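Local structure of putative exported protein (Bordetella pertussis Tohama I, 2PFZ) at residues K24-L29 with K229-Q234; G31-I36 with A219-T224; L65-A70 with A143-T148; V117-Q122 with W204-A209; I195-D200 with G258-A263. The protein binds pyroglutamic acid as an extracytoplasmic solute receptor and probably delivers it to a tripartite ATP-independent periplasmic (TRAP) transporter. All coordinates share one frame; numbering follows the deposited sequence.

Interactions 3 and 4 build adjoining walls of the pyroglutamic acid pocket. Their centres lie about 11 Å apart, both touch the ligand, and Tyr144 OH is probably hydrogen-bonded to Trp204 NE1 (2.9 Å). Interactions 1 and 2 sit at one end of the elongated chain, with centres about 10 Å apart. They share helix 222-256 and are tied by a salt bridge of 2.8 Å between Asp27 OD1 and Lys35 NZ. Interaction 5 uses the strand after this helix, on the opposite side of the chain's centre from interaction 2, with centres about 46 Å apart. Interaction 4 lies between, its centre about 22 Å from interaction 1 and about 19 Å from interaction 5.

Interaction 1 of 5, residues K24-L29 with K229-Q234; sequences KDVDSL and KKAGAQ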
# COMPACT_ATOMS: atom_id res chain seq x y z
N LYS A 24 -7.88 6.49 -18.88
CA LYS A 24 -8.22 6.17 -20.27
C LYS A 24 -9.50 5.34 -20.40
O LYS A 24 -10.30 5.58 -21.29
CB LYS A 24 -7.06 5.43 -20.96
CG LYS A 24 -5.77 6.24 -21.09
CD LYS A 24 -4.70 5.46 -21.82
CE LYS A 24 -3.39 6.25 -21.85
NZ LYS A 24 -2.26 5.50 -22.47
N ASP A 25 -9.70 4.36 -19.51
CA ASP A 25 -10.92 3.56 -19.50
C ASP A 25 -12.16 4.39 -19.13
O ASP A 25 -13.23 4.20 -19.70
CB ASP A 25 -10.81 2.36 -18.55
CG ASP A 25 -9.84 1.28 -19.04
OD1 ASP A 25 -9.31 1.38 -20.18
OD2 ASP A 25 -9.60 0.31 -18.27
N VAL A 26 -12.01 5.31 -18.18
CA VAL A 26 -13.15 6.15 -17.77
C VAL A 26 -13.57 7.07 -18.92
O VAL A 26 -14.77 7.26 -19.16
CB VAL A 26 -12.85 7.01 -16.52
CG1 VAL A 26 -14.07 7.89 -16.18
CG2 VAL A 26 -12.51 6.14 -15.33
N ASP A 27 -12.58 7.64 -19.61
CA ASP A 27 -12.81 8.45 -20.80
C ASP A 27 -13.55 7.60 -21.85
O ASP A 27 -14.66 7.97 -22.28
CB ASP A 27 -11.46 8.96 -21.32
CG ASP A 27 -11.59 10.06 -22.36
OD1 ASP A 27 -12.63 10.72 -22.45
OD2 ASP A 27 -10.61 10.26 -23.10
N SER A 28 -12.98 6.47 -22.23
CA SER A 28 -13.56 5.63 -23.28
C SER A 28 -14.96 5.11 -22.94
O SER A 28 -15.88 5.24 -23.76
CB SER A 28 -12.63 4.46 -23.62
OG SER A 28 -13.24 3.62 -24.59
N LEU A 29 -15.14 4.57 -21.74
CA LEU A 29 -16.45 4.04 -21.32
C LEU A 29 -17.52 5.12 -21.13
O LEU A 29 -18.70 4.86 -21.37
CB LEU A 29 -16.34 3.18 -20.06
CG LEU A 29 -15.59 1.84 -20.17
CD1 LEU A 29 -15.17 1.31 -18.79
CD2 LEU A 29 -16.45 0.79 -20.90
N LYS A 229 -17.70 3.04 -12.35
CA LYS A 229 -17.63 1.78 -11.61
C LYS A 229 -17.03 0.66 -12.47
O LYS A 229 -16.20 -0.11 -11.99
CB LYS A 229 -19.01 1.39 -11.06
CG LYS A 229 -19.43 2.18 -9.82
CD LYS A 229 -20.74 1.64 -9.26
CE LYS A 229 -20.94 2.12 -7.82
NZ LYS A 229 -22.00 1.32 -7.08
N LYS A 230 -17.41 0.58 -13.73
CA LYS A 230 -16.84 -0.47 -14.60
C LYS A 230 -15.35 -0.26 -14.83
O LYS A 230 -14.56 -1.23 -14.82
CB LYS A 230 -17.58 -0.58 -15.93
CG LYS A 230 -19.05 -0.91 -15.72
CD LYS A 230 -19.88 -0.72 -17.00
CE LYS A 230 -20.28 -2.06 -17.60
NZ LYS A 230 -21.45 -1.91 -18.53
N ALA A 231 -14.96 1.00 -15.03
CA ALA A 231 -13.54 1.30 -15.19
C ALA A 231 -12.80 0.91 -13.90
O ALA A 231 -11.69 0.38 -13.96
CB ALA A 231 -13.35 2.77 -15.49
N GLY A 232 -13.44 1.16 -12.76
CA GLY A 232 -12.91 0.79 -11.44
C GLY A 232 -12.67 -0.70 -11.30
O GLY A 232 -11.58 -1.12 -10.86
N ALA A 233 -13.67 -1.51 -11.66
CA ALA A 233 -13.53 -2.98 -11.65
C ALA A 233 -12.41 -3.49 -12.54
O ALA A 233 -11.63 -4.37 -12.13
CB ALA A 233 -14.88 -3.68 -11.99
N GLN A 234 -12.34 -2.97 -13.77
CA GLN A 234 -11.24 -3.30 -14.69
C GLN A 234 -9.90 -2.93 -14.07
O GLN A 234 -8.94 -3.70 -14.16
CB GLN A 234 -11.42 -2.59 -16.06
CG GLN A 234 -12.68 -3.07 -16.79
CD GLN A 234 -12.99 -2.34 -18.11
OE1 GLN A 234 -12.23 -1.47 -18.59
NE2 GLN A 234 -14.12 -2.69 -18.69
O HOH W 1 -9.57 0.73 -15.78
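A water bound at 2.8 Å to Ala231 O bridges to Asp25 OD2, although its approach to that carboxylate oxygen, 2.5 Å, is unusually short and the exact length doubtful. Asp25 OD2 has a second partner in Arg238, one turn further along the partner helix than Gln234, with which it forms a salt bridge. This is a helix-helix packing contact of the solute-binding fold, in which the end of helix 14-30 lies against the long helix 222-256. The axes of the two short segments come within 8.8 Å and run roughly antiparallel, at 144°. Ala231 is the point of closest passage, its CA 5.5 Å from that of Val26, and the small residue lets the backbones come near. Its methyl fits between the side chains of Val26 and Leu29, with Leu29 CD1 4.0 Å from Ala231 CB. With chi1 at -68°, Leu29 places its CG anti to its own carbonyl carbon, and CD1 then reaches across to the partner helix, 3.8 Å from Ala231 N. Towards the exposed side CD1 also brushes Lys230 CB, while the lysine chain itself leads away. Leu228 touches Val26 and Ala227 touches Leu29, extending the apolar seam along helix 222-256. The tightest carbon pair in it is Val26 CG2 to Ala231 CB, at 3.5 Å, somewhat inside ordinary van der Waals contact.

Interaction 2 of 5, residues G31-I36 with A219-T224; sequences GGKLKI and ALDPAT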
# COMPACT_ATOMS: atom_id res chain seq x y z
N GLY A 31 -17.70 7.83 -22.74
CA GLY A 31 -17.79 8.56 -24.01
C GLY A 31 -17.21 9.95 -23.90
O GLY A 31 -17.66 10.86 -24.60
N GLY A 32 -16.23 10.13 -23.01
CA GLY A 32 -15.60 11.44 -22.84
C GLY A 32 -16.30 12.39 -21.88
O GLY A 32 -15.86 13.51 -21.69
N LYS A 33 -17.37 11.93 -21.25
CA LYS A 33 -18.11 12.77 -20.32
C LYS A 33 -17.41 12.89 -18.95
O LYS A 33 -17.73 13.78 -18.17
CB LYS A 33 -19.55 12.28 -20.18
CG LYS A 33 -20.54 13.32 -19.65
CD LYS A 33 -20.77 14.52 -20.62
CE LYS A 33 -21.59 15.65 -19.94
NZ LYS A 33 -20.80 16.79 -19.37
N LEU A 34 -16.46 12.01 -18.67
CA LEU A 34 -15.66 12.15 -17.45
C LEU A 34 -14.17 12.08 -17.77
O LEU A 34 -13.67 11.03 -18.18
CB LEU A 34 -16.06 11.12 -16.40
CG LEU A 34 -15.34 11.16 -15.04
CD1 LEU A 34 -15.38 12.57 -14.44
CD2 LEU A 34 -15.92 10.12 -14.07
N LYS A 35 -13.48 13.20 -17.57
CA LYS A 35 -12.05 13.27 -17.83
C LYS A 35 -11.31 13.44 -16.53
O LYS A 35 -11.53 14.40 -15.82
CB LYS A 35 -11.69 14.38 -18.81
CG LYS A 35 -12.40 14.23 -20.17
CD LYS A 35 -11.46 14.52 -21.31
CE LYS A 35 -12.21 14.69 -22.63
NZ LYS A 35 -12.69 13.40 -23.19
N ILE A 36 -10.43 12.49 -16.23
CA ILE A 36 -9.69 12.54 -14.97
C ILE A 36 -8.23 12.89 -15.23
O ILE A 36 -7.56 12.25 -16.05
CB ILE A 36 -9.82 11.24 -14.14
CG1 ILE A 36 -11.28 10.96 -13.82
CG2 ILE A 36 -8.98 11.32 -12.84
CD1 ILE A 36 -11.55 9.51 -13.37
N ALA A 219 -23.25 13.77 -8.59
CA ALA A 219 -23.47 14.82 -9.57
C ALA A 219 -23.41 14.30 -11.01
O ALA A 219 -23.90 14.97 -11.92
CB ALA A 219 -22.47 15.95 -9.37
N LEU A 220 -22.83 13.12 -11.20
CA LEU A 220 -22.69 12.55 -12.54
C LEU A 220 -23.99 11.89 -12.96
O LEU A 220 -24.76 11.42 -12.13
CB LEU A 220 -21.60 11.46 -12.56
CG LEU A 220 -20.19 11.68 -11.99
CD1 LEU A 220 -19.53 10.31 -11.84
CD2 LEU A 220 -19.33 12.61 -12.84
N ASP A 221 -24.20 11.80 -14.27
CA ASP A 221 -25.36 11.08 -14.79
C ASP A 221 -25.13 9.58 -14.62
O ASP A 221 -23.97 9.14 -14.53
CB ASP A 221 -25.64 11.46 -16.25
CG ASP A 221 -24.51 11.08 -17.18
OD1 ASP A 221 -23.76 11.98 -17.58
OD2 ASP A 221 -24.38 9.89 -17.52
N PRO A 222 -26.23 8.81 -14.50
CA PRO A 222 -26.20 7.36 -14.31
C PRO A 222 -25.25 6.56 -15.20
O PRO A 222 -24.57 5.67 -14.70
CB PRO A 222 -27.66 6.94 -14.52
CG PRO A 222 -28.41 8.12 -13.98
CD PRO A 222 -27.62 9.31 -14.47
N ALA A 223 -25.20 6.87 -16.50
CA ALA A 223 -24.32 6.15 -17.42
C ALA A 223 -22.85 6.40 -17.09
O ALA A 223 -22.02 5.47 -17.14
CB ALA A 223 -24.60 6.53 -18.85
N THR A 224 -22.54 7.65 -16.76
CA THR A 224 -21.19 8.06 -16.39
C THR A 224 -20.78 7.43 -15.06
O THR A 224 -19.65 6.99 -14.91
CB THR A 224 -21.08 9.60 -16.36
OG1 THR A 224 -21.47 10.11 -17.65
CG2 THR A 224 -19.64 10.05 -16.07
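Lys33 and Thr224 bring the two backbones nearest, their CA atoms 6.9 Å apart, where one chain segment is leaving a helix and the other is entering one. Gly31, at positive phi, closes helix 14-30 in a Schellman motif. Gly32 then turns the chain into the strand that begins at Lys35. On the other side, Asp221 occupies the N-cap position of helix 222-256: its OD2 accepts from Thr224 N at 3.0 Å with an N-H...O angle of 157°, the donor coming from above the carboxylate plane. A chi1 of 63° sets the Asp221 carboxyl group between its own backbone N and carbonyl carbon, turned to meet the first turn of the helix. Thr224 offers its two branches to different partners. Its methyl CG2 lies against Leu34 CB at 3.8 Å, whereas OG1 faces the aliphatic start of Lys33, 3.8 Å from CB, with the two side chains crossing at about a right angle. Lys33 then bends off, leaving NZ 5.9 Å from Asp221 OD1, which would give at most a weak electrostatic attraction. Deeper in, Leu34 CD2 meets Leu220 CD1 at 4.2 Å, and both leucines also pack on Trp3 of the neighbouring strand and on Thr1. The arrangement is a plain packing joint of an alpha/beta fold: a helix-to-strand connection, ended by a glycine Schellman motif, rests on the aspartate-capped start of a long helix.

Interaction 3 of 5, residues L65-A70 with A143-T148; sequences LLTNFA and AYSPVT. With PCA (pyroglutamic acid), chain B.
The pyroglutamic acid pocket owes one of its walls to Tyr144, and the loop 65-70 after strand 61-65 backs that wall with Leu65, Thr67 and Asn68. In this receptor of the periplasmic binding protein type, Tyr144 stands just before helix 146-155. A chi1 of 65° sets its CG between the backbone N and the carbonyl carbon and lays the ring with one face against the ligand. PCA CB lies 3.8 Å above the ring plane, over its centre; the opposite face is met by Thr148 OG1, offset toward the rim. Leu65 CD2 approaches obliquely, 3.6 Å from Tyr144 CD2, its side chain crossing the tyrosine at about a right angle, while Thr67 OG1 lies at the ring edge. The phenol oxygen is hydrogen-bonded to Trp204 NE1, which probably helps to fix the ring. Further along, Ser145 is the N-cap of the helix: its OG accepts from Thr148 N at 3.0 Å and more weakly from Val147 N. The first helical residues close over Thr67, with Pro146 CD 3.5 Å from Thr67 O and Val147 CG1 3.7 Å from Thr67 CB. One polar bond spans the two segments, and it holds the main chain of the pocket residue itself. Asn68 ND2 donates to Tyr144 O at 2.9 Å, lying in the carbonyl plane on a lone pair, although the N-H...O angle is bent to 135°.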
# COMPACT_ATOMS: atom_id res chain seq x y z
N LEU A 65 -2.76 5.00 0.51
CA LEU A 65 -2.23 3.76 1.05
C LEU A 65 -3.02 3.54 2.32
O LEU A 65 -2.96 4.39 3.23
CB LEU A 65 -0.76 3.93 1.44
CG LEU A 65 -0.11 2.75 2.14
CD1 LEU A 65 0.11 1.64 1.15
CD2 LEU A 65 1.20 3.21 2.82
N LEU A 66 -3.76 2.45 2.40
CA LEU A 66 -4.70 2.27 3.53
C LEU A 66 -3.99 2.42 4.87
O LEU A 66 -4.49 3.09 5.77
CB LEU A 66 -5.40 0.91 3.47
CG LEU A 66 -6.32 0.68 2.27
CD1 LEU A 66 -6.76 -0.77 2.16
CD2 LEU A 66 -7.51 1.62 2.35
N THR A 67 -2.85 1.76 5.01
CA THR A 67 -2.13 1.74 6.29
C THR A 67 -1.61 3.11 6.77
O THR A 67 -1.26 3.25 7.93
CB THR A 67 -0.99 0.67 6.34
OG1 THR A 67 -0.17 0.74 5.15
CG2 THR A 67 -1.57 -0.73 6.49
N ASN A 68 -1.57 4.12 5.89
CA ASN A 68 -1.24 5.48 6.35
C ASN A 68 -2.26 5.99 7.35
O ASN A 68 -1.99 6.95 8.10
CB ASN A 68 -1.16 6.47 5.19
CG ASN A 68 0.24 6.60 4.62
OD1 ASN A 68 0.40 6.98 3.44
ND2 ASN A 68 1.25 6.32 5.44
N PHE A 69 -3.44 5.35 7.37
CA PHE A 69 -4.56 5.83 8.16
C PHE A 69 -4.89 4.95 9.37
O PHE A 69 -5.92 5.11 10.02
CB PHE A 69 -5.74 6.18 7.21
CG PHE A 69 -5.32 7.17 6.17
CD1 PHE A 69 -5.23 8.53 6.49
CD2 PHE A 69 -4.85 6.75 4.93
CE1 PHE A 69 -4.75 9.45 5.58
CE2 PHE A 69 -4.37 7.67 4.00
CZ PHE A 69 -4.31 9.01 4.32
N ALA A 70 -3.92 4.10 9.73
CA ALA A 70 -4.06 3.15 10.83
C ALA A 70 -4.37 3.80 12.17
O ALA A 70 -5.07 3.20 13.01
CB ALA A 70 -2.82 2.24 10.93
N ALA A 143 10.31 4.34 7.83
CA ALA A 143 8.92 3.92 7.86
C ALA A 143 8.21 4.63 6.73
O ALA A 143 8.63 5.69 6.29
CB ALA A 143 8.28 4.28 9.20
N TYR A 144 7.14 4.01 6.24
CA TYR A 144 6.24 4.67 5.29
C TYR A 144 4.82 4.75 5.85
O TYR A 144 3.90 5.23 5.18
CB TYR A 144 6.30 3.93 3.93
CG TYR A 144 5.78 2.50 3.90
CD1 TYR A 144 6.66 1.43 3.67
CD2 TYR A 144 4.42 2.20 4.11
CE1 TYR A 144 6.19 0.11 3.64
CE2 TYR A 144 3.94 0.89 4.08
CZ TYR A 144 4.84 -0.16 3.84
OH TYR A 144 4.40 -1.46 3.78
N SER A 145 4.63 4.33 7.10
CA SER A 145 3.30 4.33 7.70
C SER A 145 3.44 4.22 9.21
O SER A 145 4.51 3.79 9.69
CB SER A 145 2.53 3.11 7.20
OG SER A 145 3.05 1.92 7.78
N PRO A 146 2.37 4.55 9.97
CA PRO A 146 2.38 4.29 11.43
C PRO A 146 2.67 2.83 11.77
O PRO A 146 3.30 2.53 12.80
CB PRO A 146 0.95 4.61 11.84
CG PRO A 146 0.54 5.68 10.85
CD PRO A 146 1.12 5.20 9.55
N VAL A 147 2.21 1.92 10.91
CA VAL A 147 2.25 0.49 11.27
C VAL A 147 3.68 -0.01 11.09
O VAL A 147 4.20 -0.83 11.84
CB VAL A 147 1.19 -0.31 10.44
CG1 VAL A 147 1.48 -0.20 9.01
CG2 VAL A 147 1.12 -1.81 10.87
N THR A 148 4.34 0.55 10.10
CA THR A 148 5.66 0.17 9.73
C THR A 148 6.66 0.83 10.72
O THR A 148 7.73 0.29 11.03
CB THR A 148 5.70 0.50 8.24
OG1 THR A 148 6.05 -0.62 7.41
CG2 THR A 148 6.25 1.80 7.91
N PCA B . 6.00 0.84 -1.43
CA PCA B . 5.35 1.98 -0.76
CB PCA B . 4.29 1.51 0.23
CG PCA B . 4.33 -0.01 0.19
CD PCA B . 5.34 -0.32 -0.87
OE PCA B . 5.58 -1.47 -1.28
C PCA B . 6.42 2.70 0.03
O PCA B . 6.27 3.86 0.43
OXT PCA B . 7.48 2.09 0.27

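Interaction 4 of 5, residues V117-Q122 with W204-A209; sequences VAWPPQ and WLPKNA. With PCA (pyroglutamic acid), chain B.
Trp119 and Asn208 mark the tight side of this contact, where NE1 of the indole donates to Asn208 OD1 at 2.8 Å. The oxygen lies in the ring plane, but the donor stands above the amide's carbonyl plane and the two planes are 85° apart. Beside it the antiparallel strands pair closely: Val117 and Asn208 exchange two backbone bonds, and Trp119 N donates to Pro206 O at 2.8 Å. At the far end Gln122 N reaches Trp204 O at 2.9 Å, and the Gln122 methylene CG sits over the five-membered ring of Trp204, 3.5 Å from its centroid, as a CH-pi contact. The other flank is buried too but held mainly by looser apolar contacts. Ala118 CB faces Leu205 CB at 4.2 Å, Pro121 and Leu205 lie side by side, and Trp119 O is buried there with no polar partner in the model. Pyroglutamic acid uses the tight side: PCA CD lies 3.3 Å above one face of the Trp119 ring, and Pro206 CG touches PCA CG at 3.8 Å. With its edge hydrogen-bonded to Asn208, the indole probably has little freedom to rotate and presents a flat face to the ligand ring.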
# COMPACT_ATOMS: atom_id res chain seq x y z
N VAL A 117 -5.81 -2.13 -4.71
CA VAL A 117 -4.84 -3.09 -5.19
C VAL A 117 -3.63 -3.25 -4.29
O VAL A 117 -3.16 -2.30 -3.70
CB VAL A 117 -4.48 -3.03 -6.73
CG1 VAL A 117 -5.32 -2.01 -7.57
CG2 VAL A 117 -3.00 -3.05 -7.03
N ALA A 118 -3.16 -4.49 -4.18
CA ALA A 118 -2.05 -4.80 -3.29
C ALA A 118 -0.72 -4.43 -3.94
O ALA A 118 -0.49 -4.73 -5.10
CB ALA A 118 -2.04 -6.29 -2.94
N TRP A 119 0.14 -3.79 -3.15
CA TRP A 119 1.57 -3.69 -3.45
C TRP A 119 2.14 -5.11 -3.34
O TRP A 119 1.53 -5.99 -2.72
CB TRP A 119 2.26 -2.82 -2.39
CG TRP A 119 2.06 -1.33 -2.52
CD1 TRP A 119 1.07 -0.58 -1.97
CD2 TRP A 119 2.93 -0.43 -3.18
NE1 TRP A 119 1.25 0.75 -2.26
CE2 TRP A 119 2.39 0.88 -3.03
CE3 TRP A 119 4.10 -0.58 -3.93
CZ2 TRP A 119 2.99 2.01 -3.56
CZ3 TRP A 119 4.70 0.54 -4.47
CH2 TRP A 119 4.15 1.82 -4.27
N PRO A 120 3.32 -5.36 -3.95
CA PRO A 120 3.98 -6.67 -3.81
C PRO A 120 4.41 -7.02 -2.37
O PRO A 120 4.43 -6.15 -1.48
CB PRO A 120 5.17 -6.56 -4.76
CG PRO A 120 4.72 -5.43 -5.77
CD PRO A 120 4.06 -4.47 -4.87
N PRO A 121 4.70 -8.31 -2.12
CA PRO A 121 5.03 -8.74 -0.76
C PRO A 121 6.24 -8.03 -0.18
O PRO A 121 7.23 -7.80 -0.88
CB PRO A 121 5.30 -10.23 -0.93
CG PRO A 121 4.46 -10.61 -2.14
CD PRO A 121 4.69 -9.45 -3.06
N GLN A 122 6.12 -7.63 1.08
CA GLN A 122 7.08 -6.70 1.66
C GLN A 122 8.29 -7.39 2.24
O GLN A 122 8.15 -8.29 3.08
CB GLN A 122 6.42 -5.88 2.75
CG GLN A 122 5.15 -5.17 2.24
CD GLN A 122 5.41 -3.90 1.44
OE1 GLN A 122 5.15 -3.84 0.23
NE2 GLN A 122 5.86 -2.88 2.11
N TRP A 204 3.87 -8.90 4.43
CA TRP A 204 2.49 -8.45 4.25
C TRP A 204 2.39 -7.89 2.84
O TRP A 204 3.40 -7.75 2.16
CB TRP A 204 2.07 -7.42 5.32
CG TRP A 204 2.72 -6.08 5.26
CD1 TRP A 204 2.25 -4.95 4.62
CD2 TRP A 204 3.94 -5.70 5.90
NE1 TRP A 204 3.14 -3.90 4.79
CE2 TRP A 204 4.18 -4.33 5.57
CE3 TRP A 204 4.88 -6.39 6.69
CZ2 TRP A 204 5.32 -3.64 6.03
CZ3 TRP A 204 6.02 -5.70 7.15
CH2 TRP A 204 6.23 -4.33 6.80
N LEU A 205 1.17 -7.57 2.41
CA LEU A 205 0.94 -6.95 1.13
C LEU A 205 -0.00 -5.76 1.36
O LEU A 205 -1.22 -5.91 1.38
CB LEU A 205 0.36 -7.91 0.07
CG LEU A 205 1.23 -9.02 -0.56
CD1 LEU A 205 1.40 -10.18 0.43
CD2 LEU A 205 0.63 -9.56 -1.87
N PRO A 206 0.57 -4.56 1.50
CA PRO A 206 -0.29 -3.44 1.85
C PRO A 206 -1.01 -2.97 0.59
O PRO A 206 -0.44 -3.01 -0.49
CB PRO A 206 0.72 -2.39 2.32
CG PRO A 206 1.96 -2.65 1.54
CD PRO A 206 1.95 -4.14 1.19
N LYS A 207 -2.24 -2.49 0.73
CA LYS A 207 -2.99 -2.04 -0.45
C LYS A 207 -3.07 -0.53 -0.55
O LYS A 207 -3.11 0.16 0.46
CB LYS A 207 -4.42 -2.62 -0.44
CG LYS A 207 -4.49 -4.17 -0.42
CD LYS A 207 -5.93 -4.71 -0.60
CE LYS A 207 -6.85 -4.25 0.52
NZ LYS A 207 -6.30 -4.60 1.87
N ASN A 208 -3.08 -0.04 -1.79
CA ASN A 208 -3.63 1.29 -2.08
C ASN A 208 -5.12 1.18 -2.34
O ASN A 208 -5.62 0.09 -2.64
CB ASN A 208 -2.91 1.91 -3.28
CG ASN A 208 -1.50 2.32 -2.94
OD1 ASN A 208 -1.08 2.24 -1.79
ND2 ASN A 208 -0.75 2.77 -3.94
N ALA A 209 -5.84 2.30 -2.23
CA ALA A 209 -7.25 2.33 -2.52
C ALA A 209 -7.53 3.62 -3.25
O ALA A 209 -7.01 4.69 -2.90
CB ALA A 209 -8.08 2.29 -1.23
N PCA B . 6.00 0.84 -1.43
CA PCA B . 5.35 1.98 -0.76
CB PCA B . 4.29 1.51 0.23
CG PCA B . 4.33 -0.01 0.19
CD PCA B . 5.34 -0.32 -0.87
OE PCA B . 5.58 -1.47 -1.28
C PCA B . 6.42 2.70 0.03
O PCA B . 6.27 3.86 0.43
OXT PCA B . 7.48 2.09 0.27

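Interaction 5 of 5, residues I195-D200 with G258-A263; sequences IKKFYD and GMAIIA
The Tyr199 ring carries Ile262 CD1 over one face, 3.7 Å above the plane and offset toward the rim, while Phe198 receives Ile261 CG2 at its edge, near the ring plane. These two aromatics project from opposite faces of a parallel strand pair. Tyr199 and Ile262 lie side by side and point the same way, so the isoleucine runs along the phenol ring as far as CZ, 3.8 Å from CD1. Lys197 joins them on that face, its CB 3.9 Å from the same CD1 methyl. The hydroxyl of Tyr199 is bound outside the pair, to Ile130 N and Arg128 O, which should hold the ring in place. On the other face a chi1 of 177° swings the Phe198 ring away from its own backbone N and toward Phe125. Its CB remains near the partner strand, 3.8 Å from Met259 SD. The backbones hold a regular parallel ladder: Ala260 N to Lys196 O, Phe198 N to Ala260 O, Ile262 N to Phe198 O and Asp200 N to Ile262 O, all at 2.8 Å and close to straight. Gly258, at positive phi, ends helix 222-256 in a Schellman motif and sends the chain into this pairing. Strand 260-262 thereby becomes the outermost strand at one side of the six-stranded mixed sheet, in the alpha/beta architecture characteristic of periplasmic solute-binding proteins.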
# COMPACT_ATOMS: atom_id res chain seq x y z
N ILE A 195 21.71 0.52 -0.76
CA ILE A 195 21.37 -0.60 0.11
C ILE A 195 21.48 -1.89 -0.70
O ILE A 195 20.93 -1.98 -1.79
CB ILE A 195 19.96 -0.41 0.74
CG1 ILE A 195 19.89 0.90 1.51
CG2 ILE A 195 19.62 -1.56 1.65
CD1 ILE A 195 18.49 1.29 2.02
N LYS A 196 22.20 -2.88 -0.17
CA LYS A 196 22.67 -4.01 -0.98
C LYS A 196 21.93 -5.35 -0.85
O LYS A 196 22.24 -6.27 -1.60
CB LYS A 196 24.16 -4.26 -0.71
CG LYS A 196 25.06 -3.86 -1.84
CD LYS A 196 25.06 -2.36 -2.02
CE LYS A 196 25.23 -2.02 -3.47
NZ LYS A 196 25.53 -0.58 -3.62
N LYS A 197 21.02 -5.47 0.12
CA LYS A 197 20.31 -6.73 0.36
C LYS A 197 18.82 -6.46 0.37
O LYS A 197 18.39 -5.37 0.76
CB LYS A 197 20.71 -7.38 1.70
CG LYS A 197 22.21 -7.74 1.86
CD LYS A 197 22.53 -8.16 3.29
CE LYS A 197 24.05 -8.18 3.61
NZ LYS A 197 24.88 -8.56 2.44
N PHE A 198 18.03 -7.44 -0.07
CA PHE A 198 16.58 -7.46 0.13
C PHE A 198 16.23 -8.86 0.60
O PHE A 198 16.38 -9.83 -0.15
CB PHE A 198 15.86 -7.13 -1.18
CG PHE A 198 14.36 -7.20 -1.10
CD1 PHE A 198 13.63 -6.16 -0.53
CD2 PHE A 198 13.67 -8.26 -1.68
CE1 PHE A 198 12.22 -6.21 -0.46
CE2 PHE A 198 12.27 -8.33 -1.62
CZ PHE A 198 11.54 -7.30 -1.04
N TYR A 199 15.80 -8.97 1.86
CA TYR A 199 15.27 -10.19 2.43
C TYR A 199 13.80 -10.27 2.02
O TYR A 199 12.99 -9.44 2.44
CB TYR A 199 15.40 -10.14 3.95
CG TYR A 199 16.84 -10.20 4.38
CD1 TYR A 199 17.46 -11.41 4.60
CD2 TYR A 199 17.60 -9.03 4.52
CE1 TYR A 199 18.81 -11.46 4.97
CE2 TYR A 199 18.93 -9.07 4.90
CZ TYR A 199 19.53 -10.30 5.11
OH TYR A 199 20.85 -10.36 5.47
N ASP A 200 13.50 -11.27 1.20
CA ASP A 200 12.17 -11.48 0.62
C ASP A 200 11.23 -12.11 1.65
O ASP A 200 10.74 -13.24 1.46
CB ASP A 200 12.35 -12.38 -0.61
CG ASP A 200 11.14 -12.40 -1.55
OD1 ASP A 200 10.28 -11.48 -1.50
OD2 ASP A 200 11.10 -13.32 -2.39
N GLY A 258 22.90 -5.51 -8.69
CA GLY A 258 23.85 -5.78 -7.61
C GLY A 258 23.29 -5.96 -6.22
O GLY A 258 24.05 -5.98 -5.25
N MET A 259 21.96 -6.07 -6.09
CA MET A 259 21.34 -6.36 -4.79
C MET A 259 21.27 -7.87 -4.57
O MET A 259 21.04 -8.63 -5.51
CB MET A 259 19.93 -5.74 -4.74
CG MET A 259 19.31 -5.58 -3.35
SD MET A 259 17.73 -4.72 -3.43
CE MET A 259 18.28 -3.04 -3.64
N ALA A 260 21.50 -8.32 -3.34
CA ALA A 260 21.31 -9.72 -3.00
C ALA A 260 19.84 -9.89 -2.68
O ALA A 260 19.33 -9.23 -1.78
CB ALA A 260 22.15 -10.10 -1.79
N ILE A 261 19.15 -10.74 -3.43
CA ILE A 261 17.79 -11.14 -3.07
C ILE A 261 17.83 -12.43 -2.23
O ILE A 261 18.23 -13.49 -2.73
CB ILE A 261 16.92 -11.34 -4.33
CG1 ILE A 261 17.15 -10.20 -5.36
CG2 ILE A 261 15.42 -11.46 -3.94
CD1 ILE A 261 16.87 -8.77 -4.86
N ILE A 262 17.39 -12.34 -0.98
CA ILE A 262 17.63 -13.40 -0.01
C ILE A 262 16.32 -13.93 0.59
O ILE A 262 15.57 -13.17 1.19
CB ILE A 262 18.57 -12.92 1.16
CG1 ILE A 262 19.83 -12.22 0.62
CG2 ILE A 262 18.93 -14.10 2.07
CD1 ILE A 262 20.50 -11.26 1.60
N ALA A 263 16.04 -15.23 0.43
CA ALA A 263 14.93 -15.84 1.17
C ALA A 263 15.25 -15.80 2.66
O ALA A 263 16.39 -16.09 3.07
CB ALA A 263 14.65 -17.26 0.71